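Local coordinates for amine oxidase domain-containing protein (PDB 3NRN) that is of uncertain function but binds AMP and is probably an oxidoreductase related to flavin-containing amine oxidases, at residues M319-K322 / K328-E331; I270-A275 / E335-I340; S150-G153 / S159-D162; Y312-A317 / E345-Q350. All blocks are in the same frame, centred on the assembly; numbering follows the deposited sequence.

Contact 1: residues M319-K322 / K328-E331; sequences MALK and KAIE
Ala329 brings helix 326-340 into contact with the end of strand 312-320, and its single methyl meets both Met319 and Leu321. Walking along 328-331, Lys328 stays on the solvent side; its backbone N is hydrogen-bonded to OD1 of Asn325 near the start of the helix. At Ala329 the CB points toward 319-322. Met319, a selenomethionine in this crystal, reaches it with the end of its chain: CG lies anti to the backbone N (chi1 178°), the next torsion keeps the chain extended, and the bend at chi3 (90°) swings the terminal methyl round. CE of Met319 then sits 3.2 Å from CB of Ala329, tighter than an ordinary carbon contact, so the exact place of this methyl is somewhat doubtful. The selenium, SE of Met319, lies 3.9 Å from the carbonyl O of Ala329. From the loop side comes one branch of Leu321, whose CD1 is 3.8 Å from CB of Ala329. CE of Met319 and CD1 of Leu321 also meet, 3.7 Å apart, which closes a small apolar triangle with the alanine methyl. No hydrogen bond crosses here; the packing is wholly apolar and buried. One residue on, Ile330 turns away from 319-322 and packs instead on Ile270 and Phe272 of strand 269-277. Met319 and Leu321 also touch Ile270, which ties both residues to the neighbouring strand. A strand running through a short connection into a helix that folds back over the sheet is the first half of a split beta-alpha-beta unit.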
loop_
_atom_site.group_PDB
_atom_site.type_symbol
_atom_site.label_atom_id
_atom_site.label_comp_id
_atom_site.label_asym_id
_atom_site.label_seq_id
_atom_site.Cartn_x
_atom_site.Cartn_y
_atom_site.Cartn_z
HETATM N N MSE A 319 -3.568 10.738 7.196
HETATM C CA MSE A 319 -4.793 10.909 7.962
HETATM C C MSE A 319 -5.899 10.104 7.294
HETATM O O MSE A 319 -6.195 10.312 6.117
HETATM C CB MSE A 319 -5.213 12.394 8.009
HETATM C CG MSE A 319 -6.535 12.669 8.768
HETATM SE SE MSE A 319 -7.338 14.309 8.481
HETATM C CE MSE A 319 -8.356 13.920 7.139
ATOM N N ALA A 320 -6.488 9.172 8.033
ATOM C CA ALA A 320 -7.603 8.396 7.506
ATOM C C ALA A 320 -8.778 9.382 7.541
ATOM O O ALA A 320 -9.090 9.946 8.592
ATOM C CB ALA A 320 -7.878 7.195 8.407
ATOM N N LEU A 321 -9.423 9.611 6.403
ATOM C CA LEU A 321 -10.524 10.571 6.377
ATOM C C LEU A 321 -11.798 10.083 7.067
ATOM O O LEU A 321 -12.448 10.838 7.793
ATOM C CB LEU A 321 -10.851 10.966 4.935
ATOM C CG LEU A 321 -11.968 12.002 4.764
ATOM C CD1 LEU A 321 -11.579 13.312 5.430
ATOM C CD2 LEU A 321 -12.228 12.216 3.285
ATOM N N LYS A 322 -12.145 8.820 6.848
ATOM C CA LYS A 322 -13.355 8.257 7.428
ATOM C C LYS A 322 -14.516 9.096 6.897
ATOM O O LYS A 322 -14.597 9.328 5.688
ATOM C CB LYS A 322 -13.265 8.303 8.959
ATOM C CG LYS A 322 -12.015 7.582 9.479
ATOM C CD LYS A 322 -11.935 7.508 11.001
ATOM C CE LYS A 322 -10.717 6.695 11.431
ATOM N NZ LYS A 322 -10.599 6.537 12.911
ATOM N N LYS A 328 -12.470 20.798 6.397
ATOM C CA LYS A 328 -12.247 20.856 7.834
ATOM C C LYS A 328 -11.102 19.942 8.242
ATOM O O LYS A 328 -10.271 20.307 9.071
ATOM C CB LYS A 328 -13.522 20.459 8.578
ATOM C CG LYS A 328 -14.671 21.433 8.367
ATOM C CD LYS A 328 -15.908 21.000 9.136
ATOM C CE LYS A 328 -17.062 21.964 8.922
ATOM N NZ LYS A 328 -18.252 21.566 9.718
ATOM N N ALA A 329 -11.064 18.753 7.648
ATOM C CA ALA A 329 -10.025 17.772 7.938
ATOM C C ALA A 329 -8.645 18.301 7.570
ATOM O O ALA A 329 -7.696 18.176 8.351
ATOM C CB ALA A 329 -10.311 16.478 7.181
ATOM N N ILE A 330 -8.524 18.876 6.376
ATOM C CA ILE A 330 -7.242 19.418 5.943
ATOM C C ILE A 330 -6.797 20.503 6.916
ATOM O O ILE A 330 -5.639 20.536 7.329
ATOM C CB ILE A 330 -7.322 20.009 4.521
ATOM C CG1 ILE A 330 -7.488 18.875 3.497
ATOM C CG2 ILE A 330 -6.060 20.812 4.219
ATOM C CD1 ILE A 330 -7.601 19.345 2.049
ATOM N N GLU A 331 -7.729 21.382 7.279
ATOM C CA GLU A 331 -7.462 22.466 8.219
ATOM C C GLU A 331 -7.015 21.927 9.577
ATOM O O GLU A 331 -6.088 22.454 10.187
ATOM C CB GLU A 331 -8.718 23.322 8.416
ATOM C CG GLU A 331 -8.905 24.427 7.396
ATOM C CD GLU A 331 -10.201 25.190 7.607
ATOM O OE1 GLU A 331 -10.495 25.547 8.767
ATOM O OE2 GLU A 331 -10.922 25.438 6.614
#

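Contact 2: residues I270-A275 / E335-I340; sequences IKFNLA and EELLEI
Leu337 points from helix 326-340 at the face of strand 269-277 and comes in beside Phe272 and Leu274, which stand two residues apart on the same face. This is helix-on-sheet packing of an alpha/beta layer, with strand 269-277 in the middle of a split beta-alpha-beta unit. Phe272 and Leu337 approach each other obliquely: CD1 of Leu337 is 3.5 Å from CB of Phe272 and 4.0 Å from its CG. The touch therefore falls at the root of the aromatic side chain. Both side chains have CG anti to their own carbonyl carbon (chi1 -66° for Phe272, -73° for Leu337), and the extended second torsion of the leucine sends CD1 out to the strand. The ring of Phe272 is held further by Trp334, one turn back along the helix, in an edge-to-face stack, and by Met319 and Ile330. Leu274 comes from the next position on the same face of the strand; it packs on Trp334 and Phe341 as well as on Leu337. No polar bond crosses between 270-275 and 335-340. Glu336, beside the key leucine, fixes this part of the helix in another direction: its two carboxylate oxygens accept the backbone N-H groups of Met293 and Ile294, OE2 taking the first and OE1 the second. Leu337 thus sits in a buried apolar layer with a polar anchor next to it. The second touch is looser, CD2 of Leu274 lying 4.2 Å from CB of Leu337.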
loop_
_atom_site.group_PDB
_atom_site.type_symbol
_atom_site.label_atom_id
_atom_site.label_comp_id
_atom_site.label_asym_id
_atom_site.label_seq_id
_atom_site.Cartn_x
_atom_site.Cartn_y
_atom_site.Cartn_z
ATOM N N ILE A 270 -6.018 11.374 3.645
ATOM C CA ILE A 270 -5.428 12.656 3.328
ATOM C C ILE A 270 -3.955 12.605 3.674
ATOM O O ILE A 270 -3.570 12.102 4.732
ATOM C CB ILE A 270 -6.110 13.823 4.105
ATOM C CG1 ILE A 270 -7.580 13.936 3.687
ATOM C CG2 ILE A 270 -5.389 15.137 3.815
ATOM C CD1 ILE A 270 -8.301 15.156 4.227
ATOM N N LYS A 271 -3.135 13.107 2.759
ATOM C CA LYS A 271 -1.695 13.146 2.943
ATOM C C LYS A 271 -1.243 14.590 3.085
ATOM O O LYS A 271 -1.658 15.460 2.322
ATOM C CB LYS A 271 -0.991 12.506 1.749
ATOM C CG LYS A 271 -0.598 11.052 1.957
ATOM C CD LYS A 271 -0.180 10.403 0.649
ATOM C CE LYS A 271 0.937 11.174 -0.046
ATOM N NZ LYS A 271 1.137 10.658 -1.434
ATOM N N PHE A 272 -0.396 14.834 4.074
ATOM C CA PHE A 272 0.127 16.166 4.326
ATOM C C PHE A 272 1.622 16.175 4.059
ATOM O O PHE A 272 2.378 15.422 4.667
ATOM C CB PHE A 272 -0.149 16.570 5.779
ATOM C CG PHE A 272 -1.609 16.744 6.087
ATOM C CD1 PHE A 272 -2.223 17.982 5.931
ATOM C CD2 PHE A 272 -2.384 15.658 6.492
ATOM C CE1 PHE A 272 -3.588 18.139 6.173
ATOM C CE2 PHE A 272 -3.750 15.805 6.735
ATOM C CZ PHE A 272 -4.352 17.048 6.576
ATOM N N ASN A 273 2.042 17.021 3.131
ATOM C CA ASN A 273 3.453 17.142 2.794
ATOM C C ASN A 273 3.913 18.438 3.464
ATOM O O ASN A 273 3.463 19.520 3.095
ATOM C CB ASN A 273 3.610 17.216 1.274
ATOM C CG ASN A 273 3.032 15.990 0.567
ATOM O OD1 ASN A 273 3.639 14.922 0.565
ATOM N ND2 ASN A 273 1.848 16.140 -0.021
ATOM N N LEU A 274 4.796 18.315 4.451
ATOM C CA LEU A 274 5.278 19.464 5.217
ATOM C C LEU A 274 6.770 19.737 5.043
ATOM O O LEU A 274 7.596 18.840 5.200
ATOM C CB LEU A 274 4.977 19.234 6.705
ATOM C CG LEU A 274 5.229 20.365 7.705
ATOM C CD1 LEU A 274 4.178 21.451 7.524
ATOM C CD2 LEU A 274 5.171 19.813 9.126
ATOM N N ALA A 275 7.111 20.983 4.729
ATOM C CA ALA A 275 8.509 21.372 4.544
ATOM C C ALA A 275 9.047 22.028 5.812
ATOM O O ALA A 275 8.834 23.217 6.045
ATOM C CB ALA A 275 8.633 22.331 3.365
ATOM N N GLU A 335 -3.276 22.156 11.377
ATOM C CA GLU A 335 -3.285 22.678 12.740
ATOM C C GLU A 335 -2.449 21.787 13.664
ATOM O O GLU A 335 -1.622 22.279 14.434
ATOM C CB GLU A 335 -4.719 22.748 13.274
ATOM C CG GLU A 335 -4.803 23.096 14.757
ATOM C CD GLU A 335 -6.084 22.600 15.410
ATOM O OE1 GLU A 335 -7.169 23.139 15.102
ATOM O OE2 GLU A 335 -6.002 21.659 16.230
ATOM N N GLU A 336 -2.673 20.478 13.593
ATOM C CA GLU A 336 -1.938 19.537 14.434
ATOM C C GLU A 336 -0.457 19.537 14.080
ATOM O O GLU A 336 0.397 19.408 14.958
ATOM C CB GLU A 336 -2.513 18.125 14.282
ATOM C CG GLU A 336 -3.994 18.025 14.620
ATOM C CD GLU A 336 -4.557 16.635 14.410
ATOM O OE1 GLU A 336 -4.231 16.010 13.379
ATOM O OE2 GLU A 336 -5.335 16.167 15.266
ATOM N N LEU A 337 -0.155 19.685 12.793
ATOM C CA LEU A 337 1.228 19.706 12.337
ATOM C C LEU A 337 1.924 20.993 12.770
ATOM O O LEU A 337 3.126 20.999 13.026
ATOM C CB LEU A 337 1.292 19.549 10.813
ATOM C CG LEU A 337 0.975 18.142 10.282
ATOM C CD1 LEU A 337 0.999 18.127 8.755
ATOM C CD2 LEU A 337 1.996 17.157 10.831
ATOM N N LEU A 338 1.171 22.084 12.854
ATOM C CA LEU A 338 1.745 23.355 13.285
ATOM C C LEU A 338 2.148 23.221 14.755
ATOM O O LEU A 338 3.209 23.690 15.170
ATOM C CB LEU A 338 0.722 24.485 13.116
ATOM C CG LEU A 338 1.163 25.927 13.404
ATOM C CD1 LEU A 338 0.135 26.904 12.831
ATOM C CD2 LEU A 338 1.324 26.136 14.906
ATOM N N GLU A 339 1.296 22.565 15.535
ATOM C CA GLU A 339 1.549 22.360 16.953
ATOM C C GLU A 339 2.762 21.461 17.183
ATOM O O GLU A 339 3.524 21.670 18.124
ATOM C CB GLU A 339 0.307 21.755 17.616
ATOM C CG GLU A 339 0.463 21.413 19.092
ATOM C CD GLU A 339 1.023 22.565 19.915
ATOM O OE1 GLU A 339 0.594 23.720 19.701
ATOM O OE2 GLU A 339 1.886 22.311 20.784
ATOM N N ILE A 340 2.943 20.464 16.318
ATOM C CA ILE A 340 4.066 19.534 16.442
ATOM C C ILE A 340 5.328 20.120 15.828
ATOM O O ILE A 340 6.423 19.959 16.371
ATOM C CB ILE A 340 3.767 18.184 15.746
ATOM C CG1 ILE A 340 2.514 17.551 16.350
ATOM C CG2 ILE A 340 4.956 17.243 15.899
ATOM C CD1 ILE A 340 2.078 16.270 15.665
#

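Contact 3: residues S150-G153 / S159-D162; sequences SFAG and SLSD
Ser159 OG is hydrogen-bonded to NZ of Lys322 and, more weakly, to OE1 of Glu149, while the backbone of the same serine passes over Ala152. The site is the connection between two helices: the 3-10 turn 160-162 lies between helix 142-156 and helix 165-178 and folds back on the helix before it. Two bonds close the turn. The N-H of Asp162 returns to O of Ser159 at 2.7 Å, and the side chain of Asp162 answers in the other sense: its OD2 accepts the N-H of Ser159 at 3.1 Å with its anti lone pair, the N-H...O angle being 153°. With both ends of the serine backbone tied to Asp162, the peptide between Ser159 and Leu160 is likely to be held steady. Against that peptide lies the methyl of Ala152, which points at the turn. Its CB is 4.0 Å from C of Ser159, so a small side chain lets the backbones come close. Glu149, a turn earlier on the same helix, takes the N-H of Leu160 on OE2, so one carboxylate serves both residues of the link. Leu160 has CG anti to its N, roughly (chi1 -159°); the side chain also packs on Ala130 and Asp131 of helix 130-137, while CD1 remains 4.2 Å from CB of Ala152. The nearest approach across the contact is to backbone, CB of Ala152 standing 3.8 Å from N of Leu160.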
loop_
_atom_site.group_PDB
_atom_site.type_symbol
_atom_site.label_atom_id
_atom_site.label_comp_id
_atom_site.label_asym_id
_atom_site.label_seq_id
_atom_site.Cartn_x
_atom_site.Cartn_y
_atom_site.Cartn_z
ATOM N N SER A 150 -4.578 4.539 15.902
ATOM C CA SER A 150 -3.697 5.235 14.973
ATOM C C SER A 150 -3.139 4.215 13.980
ATOM O O SER A 150 -3.068 4.473 12.780
ATOM C CB SER A 150 -2.553 5.917 15.721
ATOM O OG SER A 150 -3.044 6.997 16.489
ATOM N N PHE A 151 -2.753 3.052 14.490
ATOM C CA PHE A 151 -2.233 1.997 13.634
ATOM C C PHE A 151 -3.269 1.651 12.562
ATOM O O PHE A 151 -2.946 1.586 11.378
ATOM C CB PHE A 151 -1.920 0.743 14.459
ATOM C CG PHE A 151 -1.509 -0.434 13.625
ATOM C CD1 PHE A 151 -0.276 -0.450 12.979
ATOM C CD2 PHE A 151 -2.376 -1.502 13.438
ATOM C CE1 PHE A 151 0.082 -1.511 12.160
ATOM C CE2 PHE A 151 -2.027 -2.568 12.619
ATOM C CZ PHE A 151 -0.798 -2.574 11.978
ATOM N N ALA A 152 -4.511 1.429 12.987
ATOM C CA ALA A 152 -5.594 1.084 12.069
ATOM C C ALA A 152 -5.819 2.190 11.044
ATOM O O ALA A 152 -6.063 1.917 9.865
ATOM C CB ALA A 152 -6.890 0.813 12.854
ATOM N N GLY A 153 -5.738 3.440 11.490
ATOM C CA GLY A 153 -5.932 4.551 10.573
ATOM C C GLY A 153 -4.809 4.627 9.552
ATOM O O GLY A 153 -5.044 4.787 8.358
ATOM N N SER A 159 -11.102 2.719 11.426
ATOM C CA SER A 159 -11.036 2.731 12.878
ATOM C C SER A 159 -10.857 1.293 13.332
ATOM O O SER A 159 -11.207 0.357 12.608
ATOM C CB SER A 159 -12.321 3.306 13.475
ATOM O OG SER A 159 -12.437 4.685 13.172
ATOM N N LEU A 160 -10.312 1.122 14.529
ATOM C CA LEU A 160 -10.078 -0.205 15.075
ATOM C C LEU A 160 -11.354 -1.051 15.040
ATOM O O LEU A 160 -11.312 -2.245 14.730
ATOM C CB LEU A 160 -9.552 -0.080 16.506
ATOM C CG LEU A 160 -8.802 -1.288 17.067
ATOM C CD1 LEU A 160 -7.709 -1.724 16.103
ATOM C CD2 LEU A 160 -8.202 -0.918 18.408
ATOM N N SER A 161 -12.491 -0.429 15.339
ATOM C CA SER A 161 -13.762 -1.149 15.332
ATOM C C SER A 161 -14.160 -1.603 13.927
ATOM O O SER A 161 -15.075 -2.413 13.769
ATOM C CB SER A 161 -14.875 -0.281 15.944
ATOM O OG SER A 161 -15.017 0.956 15.261
ATOM N N ASP A 162 -13.471 -1.095 12.908
ATOM C CA ASP A 162 -13.770 -1.477 11.531
ATOM C C ASP A 162 -13.006 -2.723 11.090
ATOM O O ASP A 162 -13.261 -3.270 10.015
ATOM C CB ASP A 162 -13.466 -0.328 10.570
ATOM C CG ASP A 162 -14.447 0.819 10.706
ATOM O OD1 ASP A 162 -15.666 0.555 10.726
ATOM O OD2 ASP A 162 -14.002 1.981 10.784
#

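Contact 4: residues Y312-A317 / E345-Q350; sequences YTLIMA and EPLLAQ
Tyr312 donates its phenol hydrogen to Glu345: OH of Tyr312 lies 2.5 Å from OE1 of Glu345, a short bond whose exact length is best taken loosely. OE1 sits at the edge of the ring, near its plane and on the CE1 side, but the phenol reaches it from above the carboxylate plane, 37° out of it. The two side chains cross at about a right angle, with ring and carboxylate planes 59° apart. A first torsion of 25° leaves CG of Glu345 close to eclipsed over its backbone N, after which the chain runs out extended to the phenol. Further along, two leucine branches meet loosely, CD1 of Leu314 being 4.4 Å from CD1 of Leu347. Replacing Tyr312 by a phenylalanine would probably leave OE1 of Glu345 without this donor and its carboxylate freer to turn. In the next shell, Pro277 touches both Tyr312 and Glu345, and Phe47 of strand 47-50 packs on Tyr312, Leu314 and Leu347. Leu347 and Leu348 both face Asn273, forming a classic beta bulge, and ND2 of Asn273 bonds to O of Leu348 and OE1 of Gln350. The two segments are not adjacent strands: strand 269-277 runs antiparallel between them, hydrogen-bonded to both, so these side chains reach across it. Two parallel strands flanking an antiparallel one, joined through helix 326-340, make up a split beta-alpha-beta unit at the edge of the mixed sheet.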
loop_
_atom_site.group_PDB
_atom_site.type_symbol
_atom_site.label_atom_id
_atom_site.label_comp_id
_atom_site.label_asym_id
_atom_site.label_seq_id
_atom_site.Cartn_x
_atom_site.Cartn_y
_atom_site.Cartn_z
ATOM N N TYR A 312 16.029 21.957 3.787
ATOM C CA TYR A 312 14.718 21.528 4.251
ATOM C C TYR A 312 14.624 20.030 4.481
ATOM O O TYR A 312 15.394 19.248 3.927
ATOM C CB TYR A 312 13.643 21.933 3.246
ATOM C CG TYR A 312 13.182 23.361 3.368
ATOM C CD1 TYR A 312 12.437 23.778 4.468
ATOM C CD2 TYR A 312 13.474 24.295 2.375
ATOM C CE1 TYR A 312 11.990 25.088 4.574
ATOM C CE2 TYR A 312 13.033 25.609 2.471
ATOM C CZ TYR A 312 12.290 25.998 3.573
ATOM O OH TYR A 312 11.844 27.297 3.667
ATOM N N THR A 313 13.671 19.648 5.320
ATOM C CA THR A 313 13.410 18.252 5.615
ATOM C C THR A 313 11.979 18.019 5.138
ATOM O O THR A 313 11.132 18.909 5.250
ATOM C CB THR A 313 13.495 17.965 7.119
ATOM O OG1 THR A 313 14.781 18.360 7.611
ATOM C CG2 THR A 313 13.291 16.487 7.381
ATOM N N LEU A 314 11.716 16.838 4.593
ATOM C CA LEU A 314 10.388 16.515 4.100
ATOM C C LEU A 314 9.634 15.631 5.088
ATOM O O LEU A 314 10.092 14.549 5.445
ATOM C CB LEU A 314 10.492 15.826 2.733
ATOM C CG LEU A 314 9.217 15.274 2.083
ATOM C CD1 LEU A 314 8.117 16.325 2.100
ATOM C CD2 LEU A 314 9.525 14.838 0.650
ATOM N N ILE A 315 8.484 16.114 5.546
ATOM C CA ILE A 315 7.652 15.367 6.481
ATOM C C ILE A 315 6.352 15.001 5.774
ATOM O O ILE A 315 5.743 15.844 5.115
ATOM C CB ILE A 315 7.309 16.211 7.734
ATOM C CG1 ILE A 315 8.556 16.391 8.602
ATOM C CG2 ILE A 315 6.175 15.543 8.528
ATOM C CD1 ILE A 315 9.060 15.114 9.235
HETATM N N MSE A 316 5.939 13.744 5.899
HETATM C CA MSE A 316 4.697 13.286 5.283
HETATM C C MSE A 316 3.821 12.671 6.360
HETATM O O MSE A 316 4.241 11.743 7.051
HETATM C CB MSE A 316 4.966 12.237 4.191
HETATM C CG MSE A 316 5.551 12.773 2.873
HETATM SE SE MSE A 316 5.675 11.442 1.625
HETATM C CE MSE A 316 6.314 12.315 0.226
ATOM N N ALA A 317 2.609 13.198 6.505
ATOM C CA ALA A 317 1.676 12.694 7.502
ATOM C C ALA A 317 0.470 12.087 6.810
ATOM O O ALA A 317 0.021 12.577 5.772
ATOM C CB ALA A 317 1.230 13.821 8.435
ATOM N N GLU A 345 6.214 24.514 7.149
ATOM C CA GLU A 345 5.428 25.254 6.168
ATOM C C GLU A 345 4.736 24.344 5.155
ATOM O O GLU A 345 5.383 23.709 4.324
ATOM C CB GLU A 345 6.311 26.284 5.455
ATOM C CG GLU A 345 7.792 25.941 5.431
ATOM C CD GLU A 345 8.666 27.171 5.227
ATOM O OE1 GLU A 345 9.908 27.038 5.237
ATOM O OE2 GLU A 345 8.111 28.276 5.060
ATOM N N PRO A 346 3.397 24.275 5.218
ATOM C CA PRO A 346 2.558 23.458 4.336
ATOM C C PRO A 346 2.946 23.521 2.863
ATOM O O PRO A 346 3.008 24.600 2.275
ATOM C CB PRO A 346 1.160 24.017 4.586
ATOM C CG PRO A 346 1.214 24.385 6.035
ATOM C CD PRO A 346 2.564 25.058 6.152
ATOM N N LEU A 347 3.205 22.356 2.273
ATOM C CA LEU A 347 3.578 22.271 0.863
ATOM C C LEU A 347 2.393 21.845 0.009
ATOM O O LEU A 347 2.114 22.444 -1.028
ATOM C CB LEU A 347 4.707 21.258 0.659
ATOM C CG LEU A 347 6.146 21.625 1.011
ATOM C CD1 LEU A 347 7.038 20.415 0.769
ATOM C CD2 LEU A 347 6.606 22.797 0.161
ATOM N N LEU A 348 1.699 20.800 0.454
ATOM C CA LEU A 348 0.561 20.280 -0.284
ATOM C C LEU A 348 -0.173 19.193 0.494
ATOM O O LEU A 348 0.443 18.355 1.159
ATOM C CB LEU A 348 1.037 19.704 -1.621
ATOM C CG LEU A 348 0.017 19.020 -2.531
ATOM C CD1 LEU A 348 -0.776 20.071 -3.292
ATOM C CD2 LEU A 348 0.741 18.105 -3.508
ATOM N N ALA A 349 -1.497 19.223 0.407
ATOM C CA ALA A 349 -2.331 18.229 1.060
ATOM C C ALA A 349 -2.912 17.431 -0.096
ATOM O O ALA A 349 -3.465 18.006 -1.030
ATOM C CB ALA A 349 -3.442 18.902 1.851
ATOM N N GLN A 350 -2.763 16.115 -0.053
ATOM C CA GLN A 350 -3.283 15.277 -1.124
ATOM C C GLN A 350 -4.402 14.379 -0.623
ATOM O O GLN A 350 -4.248 13.686 0.388
ATOM C CB GLN A 350 -2.166 14.414 -1.714
ATOM C CG GLN A 350 -1.159 15.168 -2.563
ATOM C CD GLN A 350 0.109 14.362 -2.791
ATOM O OE1 GLN A 350 0.842 14.067 -1.850
ATOM N NE2 GLN A 350 0.367 13.999 -4.039
#

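Contact 3 closes first along the chain, within the helical region 142-178; the other three follow in the mixed sheet and the helix that packs on it. Strand 269-277 lies between 312-320 and 345-351, and helix 326-340 follows strand 312-320 and precedes strand 345-351. Contacts 1 and 2 share that helix, their centres 11 Å apart, whereas contacts 2 and 4 are 7 Å apart and interleave in sequence. Contact 3 is 15 Å from contact 1, centre to centre, and the hydrogen bond of Lys322 to Ser159 joins the helical region to the sheet. All lie away from the AMP pocket; contacts 1, 2 and 4 hold helix 326-340 and its three strands together, and contact 3 packs a connection between helices.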